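Long-range contact in GDSL-like protein (Collinsella aerofaciens ATCC 25986, PDB 7BXD), which is probably an acyl-hydrolase of the GDSL-like family in the SGNH hydrolase clan, cleaving acyl esters: residues A[125-137]-A[179-192]. Sequence-based numbering, arbitrary orientation.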
ATOM      1  N   HIS A 125     -11.764  -2.284  12.973  1.00 15.19           N
ATOM      2  CA  HIS A 125     -10.828  -3.300  13.447  1.00 16.47           C
ATOM      3  C   HIS A 125     -10.799  -4.541  12.555  1.00 16.30           C
ATOM      4  O   HIS A 125      -9.938  -5.404  12.763  1.00 18.46           O
ATOM      5  CB  HIS A 125     -11.185  -3.744  14.869  1.00 18.74           C
ATOM      6  CG  HIS A 125     -11.117  -2.638  15.861  1.00 22.65           C
ATOM      7  ND1 HIS A 125     -12.186  -1.801  16.092  1.00 25.78           N
ATOM      8  CD2 HIS A 125     -10.122  -2.218  16.672  1.00 24.89           C
ATOM      9  CE1 HIS A 125     -11.862  -0.928  17.032  1.00 27.55           C
ATOM     10  NE2 HIS A 125     -10.603  -1.140  17.379  1.00 27.37           N
ATOM     11  N   GLU A 126     -11.745  -4.694  11.625  1.00 14.45           N
ATOM     12  CA  GLU A 126     -11.722  -5.795  10.670  1.00 14.54           C
ATOM     13  C   GLU A 126     -11.176  -5.263   9.350  1.00 14.34           C
ATOM     14  O   GLU A 126     -11.371  -4.094   9.019  1.00 14.28           O
ATOM     15  CB  GLU A 126     -13.128  -6.360  10.450  1.00 14.94           C
ATOM     16  CG  GLU A 126     -13.694  -7.138  11.619  1.00 15.62           C
ATOM     17  CD  GLU A 126     -15.104  -7.659  11.374  1.00 15.51           C
ATOM     18  OE1 GLU A 126     -15.816  -7.145  10.486  1.00 16.93           O
ATOM     19  OE2 GLU A 126     -15.529  -8.583  12.131  1.00 17.58           O
ATOM     20  N   PHE A 127     -10.495  -6.119   8.583  1.00 14.15           N
ATOM     21  CA  PHE A 127      -9.911  -5.636   7.340  1.00 13.80           C
ATOM     22  C   PHE A 127     -10.970  -5.115   6.380  1.00 13.50           C
ATOM     23  O   PHE A 127     -10.806  -4.038   5.790  1.00 13.72           O
ATOM     24  CB  PHE A 127      -9.084  -6.726   6.683  1.00 13.87           C
ATOM     25  CG  PHE A 127      -8.181  -6.194   5.610  1.00 13.65           C
ATOM     26  CD1 PHE A 127      -7.074  -5.395   5.934  1.00 13.89           C
ATOM     27  CD2 PHE A 127      -8.414  -6.505   4.267  1.00 13.86           C
ATOM     28  CE1 PHE A 127      -6.250  -4.916   4.949  1.00 14.02           C
ATOM     29  CE2 PHE A 127      -7.568  -6.019   3.297  1.00 14.22           C
ATOM     30  CZ  PHE A 127      -6.486  -5.230   3.637  1.00 14.19           C
ATOM     31  N   TYR A 128     -12.044  -5.888   6.165  1.00 13.88           N
ATOM     32  CA  TYR A 128     -13.114  -5.408   5.273  1.00 13.94           C
ATOM     33  C   TYR A 128     -13.633  -4.059   5.733  1.00 13.75           C
ATOM     34  O   TYR A 128     -13.905  -3.171   4.909  1.00 14.71           O
ATOM     35  CB  TYR A 128     -14.283  -6.402   5.186  1.00 14.74           C
ATOM     36  CG  TYR A 128     -14.132  -7.531   4.186  1.00 14.16           C
ATOM     37  CD1 TYR A 128     -14.448  -7.336   2.839  1.00 14.55           C
ATOM     38  CD2 TYR A 128     -13.754  -8.815   4.590  1.00 14.29           C
ATOM     39  CE1 TYR A 128     -14.396  -8.367   1.923  1.00 15.00           C
ATOM     40  CE2 TYR A 128     -13.679  -9.853   3.672  1.00 15.71           C
ATOM     41  CZ  TYR A 128     -13.993  -9.626   2.341  1.00 15.32           C
ATOM     42  OH  TYR A 128     -13.881 -10.670   1.437  1.00 17.56           O
ATOM     43  N   GLY A 129     -13.865  -3.906   7.039  1.00 13.56           N
ATOM     44  CA  GLY A 129     -14.437  -2.674   7.545  1.00 14.14           C
ATOM     45  C   GLY A 129     -13.480  -1.508   7.474  1.00 14.00           C
ATOM     46  O   GLY A 129     -13.907  -0.366   7.257  1.00 14.33           O
ATOM     47  N   ALA A 130     -12.176  -1.760   7.649  1.00 13.43           N
ATOM     48  CA  ALA A 130     -11.200  -0.689   7.551  1.00 13.21           C
ATOM     49  C   ALA A 130     -11.059  -0.182   6.119  1.00 12.96           C
ATOM     50  O   ALA A 130     -10.938   1.038   5.892  1.00 13.69           O
ATOM     51  CB  ALA A 130      -9.860  -1.169   8.101  1.00 14.18           C
ATOM     52  N   VAL A 131     -11.004  -1.096   5.139  1.00 13.13           N
ATOM     53  CA  VAL A 131     -10.930  -0.659   3.748  1.00 13.06           C
ATOM     54  C   VAL A 131     -12.176   0.150   3.401  1.00 13.08           C
ATOM     55  O   VAL A 131     -12.109   1.195   2.741  1.00 13.56           O
ATOM     56  CB  VAL A 131     -10.703  -1.840   2.786  1.00 13.68           C
ATOM     57  CG1 VAL A 131     -10.698  -1.357   1.315  1.00 14.42           C
ATOM     58  CG2 VAL A 131      -9.380  -2.547   3.096  1.00 14.48           C
ATOM     59  N   ASP A 132     -13.350  -0.330   3.841  1.00 13.27           N
ATOM     60  CA  ASP A 132     -14.598   0.395   3.625  1.00 13.80           C
ATOM     61  C   ASP A 132     -14.524   1.795   4.228  1.00 13.53           C
ATOM     62  O   ASP A 132     -14.904   2.784   3.586  1.00 14.23           O
ATOM     63  CB  ASP A 132     -15.735  -0.450   4.215  1.00 14.24           C
ATOM     64  CG  ASP A 132     -17.102   0.147   3.981  1.00 15.42           C
ATOM     65  OD1 ASP A 132     -17.664  -0.111   2.895  1.00 16.59           O
ATOM     66  OD2 ASP A 132     -17.597   0.859   4.881  1.00 17.20           O
ATOM     67  N   TYR A 133     -14.049   1.893   5.472  1.00 14.22           N
ATOM     68  CA  TYR A 133     -13.895   3.210   6.104  1.00 14.66           C
ATOM     69  C   TYR A 133     -13.008   4.123   5.276  1.00 13.75           C
ATOM     70  O   TYR A 133     -13.319   5.309   5.103  1.00 14.24           O
ATOM     71  CB  TYR A 133     -13.317   3.060   7.517  1.00 15.75           C
ATOM     72  CG  TYR A 133     -13.137   4.383   8.206  1.00 16.29           C
ATOM     73  CD1 TYR A 133     -11.935   5.100   8.074  1.00 16.47           C
ATOM     74  CD2 TYR A 133     -14.164   4.915   9.010  1.00 18.57           C
ATOM     75  CE1 TYR A 133     -11.769   6.312   8.693  1.00 17.96           C
ATOM     76  CE2 TYR A 133     -14.004   6.132   9.639  1.00 19.73           C
ATOM     77  CZ  TYR A 133     -12.809   6.828   9.471  1.00 19.49           C
ATOM     78  OH  TYR A 133     -12.655   8.064  10.105  1.00 21.35           O
ATOM     79  N   LEU A 134     -11.854   3.622   4.823  1.00 13.96           N
ATOM     80  CA  LEU A 134     -10.947   4.492   4.076  1.00 14.07           C
ATOM     81  C   LEU A 134     -11.612   5.035   2.829  1.00 13.58           C
ATOM     82  O   LEU A 134     -11.480   6.222   2.513  1.00 14.38           O
ATOM     83  CB  LEU A 134      -9.662   3.765   3.688  1.00 14.34           C
ATOM     84  CG  LEU A 134      -8.667   3.399   4.804  1.00 14.95           C
ATOM     85  CD1 LEU A 134      -7.423   2.805   4.134  1.00 16.12           C
ATOM     86  CD2 LEU A 134      -8.296   4.607   5.642  1.00 14.97           C
ATOM     87  N   ILE A 135     -12.321   4.187   2.070  1.00 13.19           N
ATOM     88  CA  ILE A 135     -12.895   4.678   0.826  1.00 13.35           C
ATOM     89  C   ILE A 135     -13.978   5.709   1.109  1.00 13.71           C
ATOM     90  O   ILE A 135     -14.015   6.780   0.478  1.00 14.70           O
ATOM     91  CB  ILE A 135     -13.422   3.518  -0.041  1.00 13.42           C
ATOM     92  CG1 ILE A 135     -12.227   2.657  -0.506  1.00 13.67           C
ATOM     93  CG2 ILE A 135     -14.240   4.068  -1.227  1.00 14.10           C
ATOM     94  CD1 ILE A 135     -12.604   1.305  -1.061  1.00 14.82           C
ATOM     95  N   ARG A 136     -14.853   5.418   2.080  1.00 14.23           N
ATOM     96  CA  ARG A 136     -15.913   6.380   2.412  1.00 15.20           C
ATOM     97  C   ARG A 136     -15.315   7.694   2.892  1.00 14.12           C
ATOM     98  O   ARG A 136     -15.820   8.786   2.569  1.00 15.08           O
ATOM     99  CB  ARG A 136     -16.845   5.800   3.483  1.00 16.52           C
ATOM    100  CG  ARG A 136     -17.756   4.678   2.971  1.00 18.35           C
ATOM    101  CD  ARG A 136     -18.755   4.249   4.082  1.00 21.27           C
ATOM    102  NE  ARG A 136     -18.121   3.506   5.177  1.00 24.43           N
ATOM    103  CZ  ARG A 136     -17.925   3.949   6.425  1.00 27.54           C
ATOM    104  NH1 ARG A 136     -18.296   5.172   6.783  1.00 29.52           N
ATOM    105  NH2 ARG A 136     -17.342   3.152   7.326  1.00 29.19           N
ATOM    106  N   THR A 137     -14.269   7.609   3.718  1.00 14.21           N
ATOM    107  CA  THR A 137     -13.816   8.802   4.431  1.00 14.74           C
ATOM    108  C   THR A 137     -12.896   9.650   3.549  1.00 14.61           C
ATOM    109  O   THR A 137     -12.935  10.891   3.597  1.00 15.62           O
ATOM    110  CB  THR A 137     -13.171   8.394   5.762  1.00 15.65           C
ATOM    111  OG1 THR A 137     -14.117   7.600   6.486  1.00 16.17           O
ATOM    112  CG2 THR A 137     -12.805   9.622   6.602  1.00 17.34           C
ATOM    113  N   TYR A 179      -6.590 -11.354   2.220  1.00 13.39           N
ATOM    114  CA  TYR A 179      -6.629  -9.911   2.417  1.00 13.31           C
ATOM    115  C   TYR A 179      -6.706  -9.190   1.068  1.00 13.09           C
ATOM    116  O   TYR A 179      -7.454  -8.207   0.921  1.00 13.59           O
ATOM    117  CB  TYR A 179      -5.413  -9.444   3.242  1.00 14.40           C
ATOM    118  CG  TYR A 179      -5.453  -9.936   4.671  1.00 13.81           C
ATOM    119  CD1 TYR A 179      -5.082 -11.258   4.986  1.00 14.29           C
ATOM    120  CD2 TYR A 179      -5.905  -9.109   5.689  1.00 13.93           C
ATOM    121  CE1 TYR A 179      -5.163 -11.720   6.293  1.00 14.46           C
ATOM    122  CE2 TYR A 179      -6.000  -9.569   7.017  1.00 14.57           C
ATOM    123  CZ  TYR A 179      -5.630 -10.886   7.304  1.00 13.93           C
ATOM    124  OH  TYR A 179      -5.680 -11.379   8.585  1.00 15.36           O
ATOM    125  N   VAL A 180      -5.935  -9.645   0.079  1.00 12.97           N
ATOM    126  CA  VAL A 180      -6.011  -9.042  -1.250  1.00 12.65           C
ATOM    127  C   VAL A 180      -7.425  -9.151  -1.809  1.00 13.06           C
ATOM    128  O   VAL A 180      -7.978  -8.181  -2.338  1.00 13.32           O
ATOM    129  CB  VAL A 180      -4.956  -9.658  -2.194  1.00 13.38           C
ATOM    130  CG1 VAL A 180      -5.112  -9.110  -3.584  1.00 14.42           C
ATOM    131  CG2 VAL A 180      -3.517  -9.366  -1.661  1.00 14.32           C
ATOM    132  N   ARG A 181      -8.036 -10.335  -1.703  1.00 13.23           N
ATOM    133  CA  ARG A 181      -9.395 -10.517  -2.218  1.00 13.72           C
ATOM    134  C   ARG A 181     -10.350  -9.586  -1.515  1.00 13.33           C
ATOM    135  O   ARG A 181     -11.241  -9.002  -2.147  1.00 14.07           O
ATOM    136  CB  ARG A 181      -9.813 -11.975  -2.023  1.00 16.55           C
ATOM    137  CG  ARG A 181      -9.287 -12.910  -3.087  1.00 22.89           C
ATOM    138  CD  ARG A 181     -10.042 -14.269  -3.085  1.00 28.51           C
ATOM    139  NE  ARG A 181     -10.100 -14.896  -1.761  1.00 32.40           N
ATOM    140  CZ  ARG A 181      -9.155 -15.669  -1.235  1.00 34.88           C
ATOM    141  NH1 ARG A 181      -8.056 -15.949  -1.921  1.00 35.72           N
ATOM    142  NH2 ARG A 181      -9.320 -16.166  -0.013  1.00 35.97           N
ATOM    143  N   ALA A 182     -10.212  -9.453  -0.194  1.00 13.00           N
ATOM    144  CA  ALA A 182     -11.111  -8.552   0.544  1.00 13.59           C
ATOM    145  C   ALA A 182     -10.974  -7.121   0.014  1.00 13.06           C
ATOM    146  O   ALA A 182     -11.973  -6.414  -0.202  1.00 13.91           O
ATOM    147  CB  ALA A 182     -10.781  -8.607   2.030  1.00 14.88           C
ATOM    148  N   MET A 183      -9.732  -6.658  -0.177  1.00 13.01           N
ATOM    149  CA  MET A 183      -9.509  -5.318  -0.712  1.00 12.91           C
ATOM    150  C   MET A 183     -10.170  -5.165  -2.065  1.00 12.85           C
ATOM    151  O   MET A 183     -10.838  -4.158  -2.328  1.00 13.59           O
ATOM    152  CB  MET A 183      -8.005  -5.063  -0.832  1.00 13.50           C
ATOM    153  CG  MET A 183      -7.681  -3.685  -1.429  1.00 13.69           C
ATOM    154  SD  MET A 183      -5.909  -3.337  -1.494  1.00 14.12           S
ATOM    155  CE  MET A 183      -5.567  -3.043   0.219  1.00 16.12           C
ATOM    156  N   LEU A 184      -9.989  -6.156  -2.946  1.00 13.23           N
ATOM    157  CA  LEU A 184     -10.598  -6.071  -4.271  1.00 12.95           C
ATOM    158  C   LEU A 184     -12.123  -6.015  -4.193  1.00 12.77           C
ATOM    159  O   LEU A 184     -12.773  -5.314  -4.992  1.00 13.30           O
ATOM    160  CB  LEU A 184     -10.145  -7.241  -5.157  1.00 13.94           C
ATOM    161  CG  LEU A 184      -8.648  -7.235  -5.487  1.00 15.87           C
ATOM    162  CD1 LEU A 184      -8.271  -8.476  -6.251  1.00 17.34           C
ATOM    163  CD2 LEU A 184      -8.242  -6.018  -6.264  1.00 17.95           C
ATOM    164  N   GLU A 185     -12.729  -6.771  -3.273  1.00 12.86           N
ATOM    165  CA  GLU A 185     -14.193  -6.778  -3.167  1.00 13.03           C
ATOM    166  C   GLU A 185     -14.719  -5.432  -2.666  1.00 12.69           C
ATOM    167  O   GLU A 185     -15.754  -4.951  -3.153  1.00 13.35           O
ATOM    168  CB  GLU A 185     -14.634  -7.913  -2.261  1.00 14.16           C
ATOM    169  CG  GLU A 185     -14.422  -9.281  -2.919  1.00 15.94           C
ATOM    170  CD  GLU A 185     -14.718 -10.436  -1.998  1.00 19.86           C
ATOM    171  OE1 GLU A 185     -15.135 -10.217  -0.843  1.00 20.44           O
ATOM    172  OE2 GLU A 185     -14.548 -11.597  -2.441  1.00 23.55           O
ATOM    173  N   VAL A 186     -14.041  -4.810  -1.681  1.00 12.58           N
ATOM    174  CA  VAL A 186     -14.514  -3.512  -1.211  1.00 12.67           C
ATOM    175  C   VAL A 186     -14.292  -2.469  -2.300  1.00 12.52           C
ATOM    176  O   VAL A 186     -15.141  -1.590  -2.540  1.00 13.08           O
ATOM    177  CB  VAL A 186     -13.856  -3.111   0.122  1.00 13.50           C
ATOM    178  CG1 VAL A 186     -14.429  -1.777   0.605  1.00 14.06           C
ATOM    179  CG2 VAL A 186     -14.070  -4.182   1.161  1.00 14.25           C
ATOM    180  N   CYS A 187     -13.127  -2.507  -2.961  1.00 12.95           N
ATOM    181  CA  CYS A 187     -12.912  -1.588  -4.068  1.00 13.00           C
ATOM    182  C   CYS A 187     -13.999  -1.742  -5.129  1.00 12.68           C
ATOM    183  O   CYS A 187     -14.509  -0.744  -5.666  1.00 13.05           O
ATOM    184  CB  CYS A 187     -11.509  -1.798  -4.659  1.00 13.59           C
ATOM    185  SG  CYS A 187     -10.207  -1.071  -3.615  1.00 13.84           S
ATOM    186  N   ASP A 188     -14.365  -2.985  -5.457  1.00 12.90           N
ATOM    187  CA  ASP A 188     -15.435  -3.190  -6.432  1.00 13.11           C
ATOM    188  C   ASP A 188     -16.736  -2.522  -5.984  1.00 13.26           C
ATOM    189  O   ASP A 188     -17.418  -1.881  -6.793  1.00 13.35           O
ATOM    190  CB  ASP A 188     -15.675  -4.681  -6.675  1.00 14.11           C
ATOM    191  CG  ASP A 188     -16.965  -4.886  -7.475  1.00 15.16           C
ATOM    192  OD1 ASP A 188     -16.972  -4.676  -8.696  1.00 16.05           O
ATOM    193  OD2 ASP A 188     -18.019  -5.170  -6.839  1.00 16.79           O
ATOM    194  N   ARG A 189     -17.094  -2.661  -4.708  1.00 13.63           N
ATOM    195  CA  ARG A 189     -18.326  -2.050  -4.214  1.00 14.39           C
ATOM    196  C   ARG A 189     -18.388  -0.589  -4.599  1.00 13.50           C
ATOM    197  O   ARG A 189     -19.461  -0.090  -4.983  1.00 14.40           O
ATOM    198  CB  ARG A 189     -18.429  -2.221  -2.699  1.00 16.57           C
ATOM    199  CG  ARG A 189     -19.420  -1.308  -2.010  1.00 20.15           C
ATOM    200  CD  ARG A 189     -20.819  -1.632  -2.226  1.00 24.44           C
ATOM    201  NE  ARG A 189     -21.635  -0.826  -1.303  1.00 26.74           N
ATOM    202  CZ  ARG A 189     -22.942  -0.946  -1.263  1.00 27.02           C
ATOM    203  NH1 ARG A 189     -23.485  -1.810  -2.101  1.00 27.83           N
ATOM    204  NH2 ARG A 189     -23.698  -0.203  -0.430  1.00 28.11           N
ATOM    205  N   TYR A 190     -17.264   0.123  -4.450  1.00 12.92           N
ATOM    206  CA  TYR A 190     -17.204   1.563  -4.660  1.00 12.85           C
ATOM    207  C   TYR A 190     -16.603   1.942  -6.007  1.00 12.59           C
ATOM    208  O   TYR A 190     -16.245   3.106  -6.209  1.00 13.12           O
ATOM    209  CB  TYR A 190     -16.443   2.224  -3.508  1.00 13.26           C
ATOM    210  CG  TYR A 190     -17.159   2.016  -2.189  1.00 13.45           C
ATOM    211  CD1 TYR A 190     -18.388   2.646  -1.930  1.00 14.65           C
ATOM    212  CD2 TYR A 190     -16.609   1.207  -1.191  1.00 14.97           C
ATOM    213  CE1 TYR A 190     -19.023   2.480  -0.713  1.00 14.91           C
ATOM    214  CE2 TYR A 190     -17.260   1.028   0.031  1.00 15.01           C
ATOM    215  CZ  TYR A 190     -18.462   1.664   0.266  1.00 15.21           C
ATOM    216  OH  TYR A 190     -19.143   1.508   1.445  1.00 17.08           O
ATOM    217  N   SER A 191     -16.495   0.981  -6.928  1.00 12.51           N
ATOM    218  CA  SER A 191     -16.001   1.241  -8.276  1.00 12.77           C
ATOM    219  C   SER A 191     -14.588   1.852  -8.290  1.00 12.34           C
ATOM    220  O   SER A 191     -14.248   2.637  -9.190  1.00 13.22           O
ATOM    221  CB  SER A 191     -16.984   2.119  -9.071  1.00 14.09           C
ATOM    222  OG  SER A 191     -18.270   1.505  -9.040  1.00 14.55           O
ATOM    223  N   VAL A 192     -13.736   1.466  -7.337  1.00 12.70           N
ATOM    224  CA  VAL A 192     -12.413   2.081  -7.190  1.00 12.87           C
ATOM    225  C   VAL A 192     -11.366   1.421  -8.083  1.00 12.51           C
ATOM    226  O   VAL A 192     -11.147   0.214  -7.969  1.00 14.16           O
ATOM    227  CB  VAL A 192     -11.944   2.032  -5.730  1.00 14.36           C
ATOM    228  CG1 VAL A 192     -10.528   2.539  -5.566  1.00 14.89           C
ATOM    229  CG2 VAL A 192     -12.870   2.862  -4.855  1.00 17.61           C
TER
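Tyr128 lays one ring face over Ala182, whose CB makes a CH-pi contact 3.5 Å from the ring centroid. The ring runs across to the next turn of 179-189, with Glu185 OE1 at its edge; Tyr128 OH donates to Glu185 OE1 (2.6 Å), meeting that oxygen from above the carboxylate plane. A leucine in place of Tyr128 would probably leave Glu185 without this donor and Ala182 without its flat aromatic cover. One turn beyond Ala182, Val186 fits as a knob into the hole formed by Tyr128, Val131, Asp132 and Ile135. Toward the N-terminal ends, Tyr179 turns its edge to the face of Phe127 in a T-shaped pair, planes at 73°. Just past the C-terminal end of helix 176-189, Tyr190 OH donates to Asp132 OD1 (2.6 Å) on the syn side. With CG anti to the backbone N (chi1 -176°), Asp132 also brings OD2 to Arg136 NE, 2.7 Å away, and this salt bridge probably limits rotation of the carboxylate. Ile135 CG2 packs 3.7 Å from Tyr190 CB. Segments 127-137 and 179-189 cross at -38°, and helices 127-141 and 176-189 lie side by side on one face of the parallel sheet of this alpha/beta fold, with Val131, Ile135, Met183 and Cys187 all resting on Phe149 of strand 146-150.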